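Long-range contacts in KaiC domain-containing protein (Pyrococcus horikoshii, PDB 2ZTS), which binds ADP and magnesium in a six-chain assembly and, as a KaiC-like P-loop protein, probably binds ATP: residues Leu34-Thr39 and Val202-Leu207; Ile141-Ser146 and Ile176-Ala181; Phe46-Ile51 and Gly62-Leu67; Glu29-Leu34 and Arg221-Thr226. One frame throughout, in Å; residues are numbered along the deposited sequence.

How the interactions relate
Going from the N terminus, strand 32-36 is the first strand of the large mixed sheet, and it serves two contacts. At its start, interaction 4 pairs Glu29-Leu34 with Arg221-Thr226 and closes the longest loop. Interaction 1, sharing Leu34, joins the same strand to Val202-Leu207 and is nested inside that loop. Interactions 3 and 2 both lie within interaction 1 and follow each other in series. Interaction 3 closes early, setting helix 43-58 against strand 62-66. Interaction 2 then joins strands 138-142 and 174-179. No loops cross. All four contacts reach one mixed sheet, in which 62-66, 138-142, 174-179, 32-36, 201-209 and 214-223 lie in that order.

Interaction 1: residues Leu34-Thr39 and Val202-Leu207; sequences LLTGGT and VIVLDL. With ADP (adenosine-5'-diphosphate), chain H.
Leu34-Thr36 runs parallel to Val202-Leu207, with the two short axes 4.8 Å apart at closest and 16° from parallel. Three backbone hydrogen bonds join them, all close to straight. Ile203 N gives to Leu34 O at 2.8 Å, Thr36 N to Ile203 O, and Leu205 N to Thr36 O. CA-H...O contacts lie between these bonds.

The side chains alternate over the two faces. Beside Ile203, Leu35 has CG opposite its backbone N (chi1 177°), and its CD1 branch reaches across the strand gap. That methyl meets Leu205 CG at 3.8 Å and also touches Ile203 CG2. On the other face, Thr36 CG2 lies alongside Val204 CG2 at 4.0 Å, the two side chains pointing the same way. Thr36 OG1 bonds instead to Leu189 O.

Gly37 begins the P-loop, and its CA lies 3.3 Å from Leu205 O. A CB here would clash with that oxygen, so the geometry calls for glycine. Gly38 and Thr39 then run on along the ADP pocket. Lys222 and Met223 of a neighbouring subunit also hold this ADP.

Where the strands part, one water takes over the bridging. It accepts from Gly38 N and donates to Leu205 O and Asp206 OD1. The water thus gives Gly38 N and Leu205 O a partner where the strand gives way to the nucleotide loop.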
# COMPACT_ATOMS: atom_id res chain seq x y z
N LEU C 34 -12.59 -23.38 -4.99
CA LEU C 34 -12.43 -22.00 -5.35
C LEU C 34 -11.60 -21.98 -6.60
O LEU C 34 -10.45 -22.44 -6.63
CB LEU C 34 -11.73 -21.20 -4.25
CG LEU C 34 -11.71 -19.69 -4.51
CD1 LEU C 34 -13.11 -19.05 -4.43
CD2 LEU C 34 -10.76 -18.97 -3.61
N LEU C 35 -12.22 -21.51 -7.67
CA LEU C 35 -11.58 -21.27 -8.94
C LEU C 35 -11.29 -19.73 -9.03
O LEU C 35 -12.24 -18.89 -9.05
CB LEU C 35 -12.50 -21.76 -10.04
CG LEU C 35 -11.95 -21.48 -11.42
CD1 LEU C 35 -10.65 -22.28 -11.69
CD2 LEU C 35 -12.96 -21.78 -12.46
N THR C 36 -10.00 -19.37 -9.05
CA THR C 36 -9.56 -17.97 -8.98
C THR C 36 -8.59 -17.63 -10.11
O THR C 36 -7.95 -18.49 -10.65
CB THR C 36 -8.98 -17.66 -7.57
OG1 THR C 36 -8.63 -16.27 -7.45
CG2 THR C 36 -7.70 -18.45 -7.24
N GLY C 37 -8.58 -16.37 -10.49
CA GLY C 37 -7.80 -15.84 -11.56
C GLY C 37 -8.36 -14.49 -12.02
O GLY C 37 -9.53 -14.13 -11.75
N GLY C 38 -7.50 -13.76 -12.72
CA GLY C 38 -7.81 -12.43 -13.23
C GLY C 38 -8.86 -12.47 -14.33
O GLY C 38 -9.28 -13.54 -14.82
N THR C 39 -9.32 -11.31 -14.70
CA THR C 39 -10.31 -11.20 -15.76
C THR C 39 -9.81 -11.95 -17.03
O THR C 39 -8.68 -11.77 -17.49
CB THR C 39 -10.49 -9.71 -16.14
OG1 THR C 39 -10.77 -8.95 -14.97
CG2 THR C 39 -11.62 -9.47 -17.07
N VAL C 202 -8.43 -25.25 -4.12
CA VAL C 202 -8.18 -23.99 -4.86
C VAL C 202 -7.42 -24.23 -6.16
O VAL C 202 -6.38 -24.89 -6.17
CB VAL C 202 -7.35 -23.00 -4.02
CG1 VAL C 202 -7.08 -21.74 -4.80
CG2 VAL C 202 -8.05 -22.73 -2.72
N ILE C 203 -7.98 -23.72 -7.24
CA ILE C 203 -7.42 -23.80 -8.57
C ILE C 203 -7.19 -22.36 -9.05
O ILE C 203 -8.12 -21.54 -9.03
CB ILE C 203 -8.41 -24.52 -9.55
CG1 ILE C 203 -8.69 -25.94 -9.04
CG2 ILE C 203 -7.76 -24.61 -10.91
CD1 ILE C 203 -9.88 -26.59 -9.68
N VAL C 204 -5.96 -22.09 -9.51
CA VAL C 204 -5.58 -20.81 -10.11
C VAL C 204 -5.43 -20.92 -11.61
O VAL C 204 -4.74 -21.78 -12.11
CB VAL C 204 -4.25 -20.29 -9.52
CG1 VAL C 204 -3.90 -18.88 -10.04
CG2 VAL C 204 -4.30 -20.34 -8.02
N LEU C 205 -6.09 -20.03 -12.32
CA LEU C 205 -5.95 -19.82 -13.73
C LEU C 205 -5.21 -18.53 -13.90
O LEU C 205 -5.54 -17.54 -13.27
CB LEU C 205 -7.32 -19.66 -14.37
CG LEU C 205 -8.32 -20.80 -14.27
CD1 LEU C 205 -9.44 -20.66 -15.27
CD2 LEU C 205 -7.67 -22.15 -14.44
N ASP C 206 -4.22 -18.52 -14.77
CA ASP C 206 -3.33 -17.37 -14.93
C ASP C 206 -2.96 -17.20 -16.41
O ASP C 206 -3.18 -18.11 -17.24
CB ASP C 206 -2.04 -17.58 -14.14
CG ASP C 206 -1.44 -16.27 -13.64
OD1 ASP C 206 -1.99 -15.17 -13.95
OD2 ASP C 206 -0.40 -16.26 -12.92
N LEU C 207 -2.46 -16.00 -16.72
CA LEU C 207 -1.84 -15.65 -17.99
C LEU C 207 -0.47 -15.15 -17.66
O LEU C 207 -0.36 -14.11 -16.99
CB LEU C 207 -2.59 -14.51 -18.63
CG LEU C 207 -3.98 -14.77 -19.12
CD1 LEU C 207 -4.68 -13.48 -19.50
CD2 LEU C 207 -3.93 -15.70 -20.29
PB ADP H . -13.18 -15.08 -17.04
O1B ADP H . -12.02 -15.60 -16.29
O2B ADP H . -13.18 -13.55 -17.14
O3B ADP H . -14.55 -15.60 -16.49
PA ADP H . -13.87 -16.42 -19.56
O1A ADP H . -14.18 -17.88 -19.17
O2A ADP H . -15.10 -15.58 -19.79
O3A ADP H . -12.85 -15.70 -18.51
O5' ADP H . -12.91 -16.54 -20.82
C5' ADP H . -13.24 -16.00 -22.06
C4' ADP H . -12.11 -16.20 -23.05
O4' ADP H . -12.11 -17.43 -23.72
C3' ADP H . -12.16 -15.11 -24.10
O3' ADP H . -11.61 -13.92 -23.51
C2' ADP H . -11.40 -15.75 -25.24
O2' ADP H . -10.03 -15.58 -25.13
C1' ADP H . -11.69 -17.24 -25.08
N9 ADP H . -12.82 -17.71 -25.91
C8 ADP H . -14.16 -17.38 -25.77
N7 ADP H . -14.88 -18.04 -26.69
C5 ADP H . -14.00 -18.75 -27.46
C6 ADP H . -14.18 -19.61 -28.55
N6 ADP H . -15.39 -20.07 -28.87
N1 ADP H . -13.06 -20.23 -29.10
C2 ADP H . -11.79 -20.00 -28.58
N3 ADP H . -11.62 -19.15 -27.48
C4 ADP H . -12.71 -18.55 -26.95
O HOH W 1 -4.68 -14.77 -12.88

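Interaction 2: residues Ile141-Ser146 and Ile176-Ala181; sequences IDSIPS and ILTTEA
Thr178 and Asp142 cross obliquely, and Thr178 OG1 donates to Asp142 OD2 at 2.6 Å. The hydroxyl meets the anti side of that oxygen, 19° out of the carboxylate plane. Asp142 swings CG away from its own backbone N (chi1 -166°), which brings OD2 to Thr178 and OD1 to Thr44 OG1. The carboxylate is therefore gripped at both oxygens. Its side chain lies about 4 Å from the bound magnesium ion, and the residue is a magnesium site of this protein. Its place at the end of strand 138-142 fits a Walker B aspartate. A valine in place of Thr178 would lack the hydroxyl, and Asp142 OD2 would probably lose this bond, leaving the carboxylate freer to turn.

The peptide between Asp142 and Ser143 is cis, as in RecA. Beyond it, Ile144 N returns to the strand and gives to Thr178 O at 2.9 Å. Ser143 is the N-cap of helix 144-149, its OG accepting from Ser146 N, and the same OG is also hydrogen-bonded to Glu68. Ile141 and Leu177 lie side by side, pointing the same way, with Ile141 CB 3.8 Å from Leu177 CD2. Ile144 CD1 packs on Leu177 CB at 4.0 Å. Pro145 stands at about a right angle to Thr179, whose OG1 is bonded to Glu195.

Backbone bonds also tie Ile141 N to Ile176 O and Thr178 N to Ile141 O. Helix 157-171 packs on Ile141 and Ile144. Ile176 meets helix 43-58, while strands 62-66 and 32-36 flank the pair within the sheet.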
# COMPACT_ATOMS: atom_id res chain seq x y z
N ILE C 141 -21.23 -21.23 -8.71
CA ILE C 141 -21.62 -19.86 -8.43
C ILE C 141 -20.54 -19.00 -9.06
O ILE C 141 -19.41 -18.93 -8.59
CB ILE C 141 -21.77 -19.61 -6.91
CG1 ILE C 141 -22.80 -20.64 -6.32
CG2 ILE C 141 -22.15 -18.15 -6.64
CD1 ILE C 141 -23.21 -20.41 -4.88
N ASP C 142 -20.92 -18.41 -10.17
CA ASP C 142 -20.10 -17.47 -10.90
C ASP C 142 -20.78 -16.12 -10.73
O ASP C 142 -21.70 -15.86 -11.41
CB ASP C 142 -20.10 -17.88 -12.37
CG ASP C 142 -19.04 -17.19 -13.17
OD1 ASP C 142 -19.19 -17.19 -14.43
OD2 ASP C 142 -18.00 -16.70 -12.63
N SER C 143 -20.34 -15.26 -9.81
CA SER C 143 -19.09 -15.33 -9.11
C SER C 143 -19.33 -14.69 -7.77
O SER C 143 -20.36 -14.01 -7.56
CB SER C 143 -18.06 -14.49 -9.88
OG SER C 143 -18.37 -13.10 -9.72
N ILE C 144 -18.40 -14.90 -6.85
CA ILE C 144 -18.46 -14.20 -5.59
C ILE C 144 -18.40 -12.65 -5.70
O ILE C 144 -19.14 -11.96 -5.03
CB ILE C 144 -17.39 -14.78 -4.63
CG1 ILE C 144 -17.84 -16.18 -4.19
CG2 ILE C 144 -17.20 -13.91 -3.43
CD1 ILE C 144 -16.72 -16.90 -3.52
N PRO C 145 -17.51 -12.07 -6.48
CA PRO C 145 -17.56 -10.60 -6.64
C PRO C 145 -18.90 -10.11 -7.22
O PRO C 145 -19.29 -9.04 -6.87
CB PRO C 145 -16.44 -10.31 -7.65
CG PRO C 145 -15.53 -11.48 -7.58
CD PRO C 145 -16.38 -12.69 -7.21
N SER C 146 -19.57 -10.90 -8.06
CA SER C 146 -20.83 -10.49 -8.67
C SER C 146 -21.89 -10.35 -7.57
O SER C 146 -22.75 -9.43 -7.63
CB SER C 146 -21.28 -11.45 -9.78
OG SER C 146 -21.73 -12.77 -9.28
N ILE C 176 -18.01 -25.56 -7.68
CA ILE C 176 -17.01 -24.52 -8.02
C ILE C 176 -17.58 -23.11 -7.75
O ILE C 176 -18.69 -22.75 -8.20
CB ILE C 176 -16.55 -24.64 -9.47
CG1 ILE C 176 -15.82 -25.96 -9.66
CG2 ILE C 176 -15.65 -23.43 -9.89
CD1 ILE C 176 -15.59 -26.36 -11.14
N LEU C 177 -16.84 -22.32 -6.99
CA LEU C 177 -17.10 -20.90 -6.76
C LEU C 177 -15.98 -20.16 -7.44
O LEU C 177 -14.81 -20.54 -7.31
CB LEU C 177 -17.02 -20.54 -5.26
CG LEU C 177 -17.81 -21.42 -4.28
CD1 LEU C 177 -17.46 -21.11 -2.85
CD2 LEU C 177 -19.30 -21.19 -4.51
N THR C 178 -16.32 -19.09 -8.13
CA THR C 178 -15.31 -18.31 -8.83
C THR C 178 -15.11 -17.00 -8.14
O THR C 178 -16.07 -16.44 -7.59
CB THR C 178 -15.69 -18.06 -10.28
OG1 THR C 178 -16.80 -17.17 -10.36
CG2 THR C 178 -16.19 -19.37 -10.93
N THR C 179 -13.86 -16.54 -8.13
CA THR C 179 -13.54 -15.20 -7.67
C THR C 179 -12.41 -14.62 -8.52
O THR C 179 -11.76 -15.33 -9.29
CB THR C 179 -13.25 -15.19 -6.19
OG1 THR C 179 -13.13 -13.84 -5.71
CG2 THR C 179 -11.91 -15.80 -5.88
N GLU C 180 -12.22 -13.30 -8.43
CA GLU C 180 -11.29 -12.63 -9.33
C GLU C 180 -10.40 -11.60 -8.63
O GLU C 180 -10.94 -10.61 -8.13
CB GLU C 180 -12.11 -11.97 -10.43
CG GLU C 180 -11.33 -11.26 -11.55
CD GLU C 180 -12.22 -10.92 -12.77
OE1 GLU C 180 -12.82 -11.87 -13.39
OE2 GLU C 180 -12.31 -9.70 -13.10
N ALA C 181 -9.09 -11.88 -8.59
CA ALA C 181 -7.96 -10.94 -8.34
C ALA C 181 -6.80 -11.05 -9.42
O ALA C 181 -6.66 -12.11 -10.05
CB ALA C 181 -7.34 -11.24 -6.98

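Interaction 3: residues Phe46-Ile51 and Gly62-Leu67; sequences FAAQFI and GVFVTL
Phe64 pushes one edge of its ring against the helix at Ala47 and Ala48. This is the tight part of the contact. Phe64 CE1 lies 3.5 Å from Ala48 CA, and Ala48 N meets the ring edge in its plane. The same CE1 is 3.8 Å from Ala48 CB and 4.0 Å from Ala47 CB. The ring gets there because CG is turned opposite the backbone N of Phe64 (chi1 -166°). Two alanines with short side chains let the ring edge come up to the helix backbone itself. Val140 of strand 138-142 packs on Ala47, Ile51 and Phe64.

Ile51 extends the packing toward the start of the strand. Its CG1 sits at the ring edge, near the ring plane, 3.9 Å from Phe64 CD1. Its CG2 lies against Gly62 C at 3.9 Å, and its CD1 reaches Val63 O. A CB on Gly62 would clash with Ile51 CG2. An alanine at Ile51 would lack all three of these carbons, and a gap would probably open against Gly62 and beside the Phe64 ring.

Strand 32-36, helix 43-58 and strand 62-66 form a beta-alpha-beta crossover. The intervening positions in the sheet are taken by strands 138-142 and 174-179. The helix follows the P-loop and runs back at 156° to strand 62-66.

The short axes come within 8.8 Å at closest. The contact thins out beyond Phe64, where Val65 to Leu67 make no contact with the helix segment. Val63 turns its CB away from the helix and packs on helix 120-134. Phe46 and Phe50 lean instead on Ile176 of strand 174-179.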
# COMPACT_ATOMS: atom_id res chain seq x y z
N PHE C 46 -14.38 -22.70 -17.76
CA PHE C 46 -14.01 -23.86 -16.96
C PHE C 46 -15.21 -24.31 -16.07
O PHE C 46 -15.58 -25.47 -16.07
CB PHE C 46 -12.84 -23.42 -16.11
CG PHE C 46 -12.20 -24.49 -15.35
CD1 PHE C 46 -10.96 -24.93 -15.69
CD2 PHE C 46 -12.86 -25.07 -14.26
CE1 PHE C 46 -10.36 -25.93 -14.96
CE2 PHE C 46 -12.26 -26.09 -13.52
CZ PHE C 46 -11.02 -26.51 -13.85
N ALA C 47 -15.87 -23.37 -15.39
CA ALA C 47 -17.10 -23.66 -14.61
C ALA C 47 -18.29 -24.16 -15.44
O ALA C 47 -19.02 -25.09 -15.00
CB ALA C 47 -17.52 -22.47 -13.84
N ALA C 48 -18.43 -23.64 -16.66
CA ALA C 48 -19.50 -24.04 -17.53
C ALA C 48 -19.23 -25.44 -18.06
O ALA C 48 -20.16 -26.25 -18.16
CB ALA C 48 -19.68 -23.09 -18.62
N GLN C 49 -17.98 -25.71 -18.40
CA GLN C 49 -17.57 -26.99 -18.91
C GLN C 49 -17.85 -28.09 -17.88
O GLN C 49 -18.35 -29.18 -18.22
CB GLN C 49 -16.08 -26.97 -19.28
CG GLN C 49 -15.66 -27.99 -20.33
CD GLN C 49 -14.31 -27.63 -20.96
OE1 GLN C 49 -14.02 -26.45 -21.12
NE2 GLN C 49 -13.48 -28.64 -21.27
N PHE C 50 -17.57 -27.78 -16.62
CA PHE C 50 -17.81 -28.69 -15.50
C PHE C 50 -19.28 -29.06 -15.45
O PHE C 50 -19.59 -30.23 -15.25
CB PHE C 50 -17.34 -28.03 -14.19
CG PHE C 50 -17.76 -28.73 -12.89
CD1 PHE C 50 -17.16 -29.93 -12.49
CD2 PHE C 50 -18.58 -28.12 -12.00
CE1 PHE C 50 -17.47 -30.51 -11.28
CE2 PHE C 50 -18.88 -28.71 -10.75
CZ PHE C 50 -18.32 -29.88 -10.40
N ILE C 51 -20.18 -28.08 -15.54
CA ILE C 51 -21.61 -28.35 -15.44
C ILE C 51 -22.10 -29.05 -16.71
O ILE C 51 -22.79 -30.07 -16.64
CB ILE C 51 -22.44 -27.08 -15.24
CG1 ILE C 51 -22.13 -26.40 -13.91
CG2 ILE C 51 -23.95 -27.38 -15.27
CD1 ILE C 51 -22.40 -27.24 -12.70
N GLY C 62 -26.69 -30.62 -13.08
CA GLY C 62 -25.95 -29.48 -12.58
C GLY C 62 -26.68 -28.16 -12.57
O GLY C 62 -27.53 -27.86 -13.41
N VAL C 63 -26.36 -27.34 -11.57
CA VAL C 63 -26.89 -26.01 -11.46
C VAL C 63 -25.77 -24.96 -11.68
O VAL C 63 -24.83 -24.91 -10.94
CB VAL C 63 -27.58 -25.79 -10.13
CG1 VAL C 63 -28.10 -24.39 -10.03
CG2 VAL C 63 -28.72 -26.81 -9.91
N PHE C 64 -25.93 -24.11 -12.67
CA PHE C 64 -25.03 -23.02 -12.89
C PHE C 64 -25.71 -21.77 -12.43
O PHE C 64 -26.70 -21.32 -13.03
CB PHE C 64 -24.66 -22.98 -14.35
CG PHE C 64 -23.48 -22.10 -14.67
CD1 PHE C 64 -22.30 -22.65 -15.10
CD2 PHE C 64 -23.58 -20.70 -14.60
CE1 PHE C 64 -21.20 -21.86 -15.38
CE2 PHE C 64 -22.49 -19.88 -14.90
CZ PHE C 64 -21.28 -20.48 -15.31
N VAL C 65 -25.21 -21.19 -11.34
CA VAL C 65 -25.77 -19.94 -10.82
C VAL C 65 -24.88 -18.84 -11.37
O VAL C 65 -23.67 -18.94 -11.22
CB VAL C 65 -25.69 -19.90 -9.33
CG1 VAL C 65 -26.19 -18.60 -8.78
CG2 VAL C 65 -26.38 -21.13 -8.69
N THR C 66 -25.46 -17.81 -12.00
CA THR C 66 -24.72 -16.67 -12.44
C THR C 66 -25.33 -15.31 -12.11
O THR C 66 -26.49 -15.08 -12.32
CB THR C 66 -24.40 -16.81 -13.96
OG1 THR C 66 -23.83 -15.60 -14.46
CG2 THR C 66 -25.60 -17.12 -14.81
N LEU C 67 -24.51 -14.42 -11.56
CA LEU C 67 -24.88 -13.02 -11.38
C LEU C 67 -23.95 -12.12 -12.20
O LEU C 67 -23.99 -10.90 -12.12
CB LEU C 67 -24.83 -12.71 -9.85
CG LEU C 67 -26.09 -12.65 -8.96
CD1 LEU C 67 -27.44 -12.89 -9.63
CD2 LEU C 67 -25.94 -13.50 -7.75

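Interaction 4: residues Glu29-Leu34 and Arg221-Thr226; sequences EGTTVL and RKMRET. With ADP (adenosine-5'-diphosphate), chain D.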
# COMPACT_ATOMS: atom_id res chain seq x y z
N GLU C 29 -15.99 -36.04 -4.04
CA GLU C 29 -17.41 -35.73 -3.93
C GLU C 29 -17.71 -34.87 -2.71
O GLU C 29 -17.23 -35.12 -1.62
CB GLU C 29 -18.23 -37.07 -3.93
CG GLU C 29 -19.73 -36.91 -4.00
CD GLU C 29 -20.50 -38.24 -4.14
OE1 GLU C 29 -19.86 -39.34 -4.19
OE2 GLU C 29 -21.76 -38.18 -4.22
N GLY C 30 -18.51 -33.83 -2.88
CA GLY C 30 -18.88 -32.98 -1.77
C GLY C 30 -17.96 -31.75 -1.57
O GLY C 30 -18.28 -30.90 -0.75
N THR C 31 -16.85 -31.65 -2.30
CA THR C 31 -15.85 -30.53 -2.10
C THR C 31 -16.36 -29.18 -2.64
O THR C 31 -16.96 -29.14 -3.68
CB THR C 31 -14.56 -30.82 -2.89
OG1 THR C 31 -14.08 -32.10 -2.58
CG2 THR C 31 -13.43 -29.94 -2.41
N THR C 32 -16.10 -28.09 -1.94
CA THR C 32 -16.19 -26.73 -2.53
C THR C 32 -14.84 -26.26 -3.02
O THR C 32 -13.89 -26.18 -2.22
CB THR C 32 -16.70 -25.82 -1.49
OG1 THR C 32 -17.99 -26.27 -1.14
CG2 THR C 32 -16.91 -24.33 -2.06
N VAL C 33 -14.72 -26.02 -4.32
CA VAL C 33 -13.47 -25.62 -5.00
C VAL C 33 -13.58 -24.17 -5.40
O VAL C 33 -14.56 -23.78 -6.04
CB VAL C 33 -13.26 -26.42 -6.25
CG1 VAL C 33 -11.94 -26.08 -6.96
CG2 VAL C 33 -13.28 -27.96 -5.91
N LEU C 34 -12.59 -23.38 -4.99
CA LEU C 34 -12.43 -22.00 -5.35
C LEU C 34 -11.60 -21.98 -6.60
O LEU C 34 -10.45 -22.44 -6.63
CB LEU C 34 -11.73 -21.20 -4.25
CG LEU C 34 -11.71 -19.69 -4.51
CD1 LEU C 34 -13.11 -19.05 -4.43
CD2 LEU C 34 -10.76 -18.97 -3.61
N ARG C 221 -3.46 -25.48 -6.37
CA ARG C 221 -2.80 -24.91 -5.21
C ARG C 221 -3.13 -25.73 -3.97
O ARG C 221 -2.28 -25.97 -3.14
CB ARG C 221 -3.26 -23.44 -5.10
CG ARG C 221 -2.92 -22.64 -3.90
CD ARG C 221 -1.40 -22.39 -3.65
NE ARG C 221 -1.10 -20.97 -3.68
CZ ARG C 221 -0.84 -20.20 -2.63
NH1 ARG C 221 -0.81 -20.67 -1.37
NH2 ARG C 221 -0.62 -18.90 -2.85
N LYS C 222 -4.36 -26.25 -3.92
CA LYS C 222 -4.91 -26.96 -2.77
C LYS C 222 -6.01 -27.90 -3.27
O LYS C 222 -6.84 -27.53 -4.11
CB LYS C 222 -5.52 -25.98 -1.78
CG LYS C 222 -6.03 -26.62 -0.52
CD LYS C 222 -6.58 -25.59 0.49
CE LYS C 222 -7.33 -26.35 1.57
NZ LYS C 222 -7.32 -25.74 2.88
N MSE C 223 -6.01 -29.14 -2.80
CA MSE C 223 -7.18 -30.00 -3.04
C MSE C 223 -7.25 -31.02 -1.93
O MSE C 223 -6.35 -31.83 -1.80
CB MSE C 223 -7.10 -30.71 -4.38
CG MSE C 223 -8.33 -31.56 -4.76
SE MSE C 223 -9.92 -30.39 -5.00
CE MSE C 223 -9.16 -29.21 -6.44
N ARG C 224 -8.31 -30.99 -1.14
CA ARG C 224 -8.39 -31.87 0.00
C ARG C 224 -8.42 -33.34 -0.45
O ARG C 224 -8.81 -33.64 -1.57
CB ARG C 224 -9.60 -31.53 0.87
CG ARG C 224 -10.97 -31.95 0.25
CD ARG C 224 -12.01 -32.41 1.30
NE ARG C 224 -13.29 -32.72 0.66
CZ ARG C 224 -14.48 -32.80 1.26
NH1 ARG C 224 -14.61 -32.66 2.57
NH2 ARG C 224 -15.55 -33.07 0.51
N GLU C 225 -7.93 -34.22 0.41
CA GLU C 225 -7.96 -35.67 0.20
C GLU C 225 -7.26 -36.09 -1.08
O GLU C 225 -7.60 -37.10 -1.65
CB GLU C 225 -9.42 -36.22 0.17
CG GLU C 225 -10.24 -35.95 1.42
CD GLU C 225 -11.75 -36.25 1.28
OE1 GLU C 225 -12.54 -35.29 1.01
OE2 GLU C 225 -12.18 -37.44 1.47
N THR C 226 -6.31 -35.31 -1.57
CA THR C 226 -5.73 -35.63 -2.85
C THR C 226 -4.26 -35.28 -2.89
O THR C 226 -3.90 -34.17 -2.57
CB THR C 226 -6.44 -34.79 -3.95
OG1 THR C 226 -7.86 -34.90 -3.82
CG2 THR C 226 -6.18 -35.35 -5.32
PB ADP D . -3.82 -25.55 4.90
O1B ADP D . -2.67 -24.64 5.21
O2B ADP D . -4.77 -24.87 3.90
O3B ADP D . -4.60 -25.71 6.18
PA ADP D . -3.87 -28.36 4.50
O1A ADP D . -3.22 -28.91 5.74
O2A ADP D . -5.36 -28.16 4.52
O3A ADP D . -3.27 -26.86 4.18
O5' ADP D . -3.22 -29.22 3.33
C5' ADP D . -4.02 -29.86 2.39
C4' ADP D . -3.10 -30.30 1.29
O4' ADP D . -2.42 -31.49 1.63
C3' ADP D . -3.85 -30.53 -0.00
O3' ADP D . -3.89 -29.32 -0.68
C2' ADP D . -2.99 -31.55 -0.66
O2' ADP D . -1.96 -31.00 -1.41
C1' ADP D . -2.36 -32.31 0.49
N9 ADP D . -3.13 -33.53 0.73
C8 ADP D . -4.40 -33.62 1.28
N7 ADP D . -4.74 -34.94 1.35
C5 ADP D . -3.71 -35.65 0.83
C6 ADP D . -3.57 -37.02 0.68
N6 ADP D . -4.42 -37.81 1.34
N1 ADP D . -2.38 -37.48 0.16
C2 ADP D . -1.37 -36.58 -0.22
N3 ADP D . -1.53 -35.20 -0.07
C4 ADP D . -2.69 -34.78 0.45
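Thr31 and Arg224 meet beside an ADP site built between two subunits. The turn at the end of strand 214-223 borders the nucleotide, while the P-loop of a neighbouring subunit grips its phosphates. Met223 to Thr226 form a type II beta turn, and Arg221 and Lys222 facing Val202 make a classic beta bulge before it. Lys222 NZ gives to ADP O2B at 2.9 Å, and Met223 N gives to ADP O3' at 3.0 Å.

The other side of the turn rests on Glu29-Leu34. Thr31 and Arg224 slide past each other in opposite directions. Arg224 NE makes a weak hydrogen bond to Thr31 OG1 at 3.4 Å, with Thr31 OG1 at the guanidinium edge, near its plane. The main partner of Thr31 OG1 is Pro28 O. Arg224 places CG between its backbone N and carbonyl carbon (chi1 73°), and the chain bends at chi2 on its way to Thr31.

The charges of Arg224 and Glu225 are met on their own side of the contact and across the subunit boundary. Glu225 OE1 lies 2.7 Å from Arg224 NE but well out of the guanidinium plane, so this is a salt bridge without an N-H aimed at the oxygen. Arg224 NH1 also pairs with Glu77 of the neighbouring subunit, and Glu225 OE2 with Arg76 of that subunit.

Below the charges the contact is apolar. Met223, present as selenomethionine, brings CE to 4.2 Å from Val33 CG1 and SE to 4.4 Å from Thr31 CG2. Within the turn, Thr226 OG1 donates to Arg224 O at 2.7 Å, tilted 35° from the carbonyl plane.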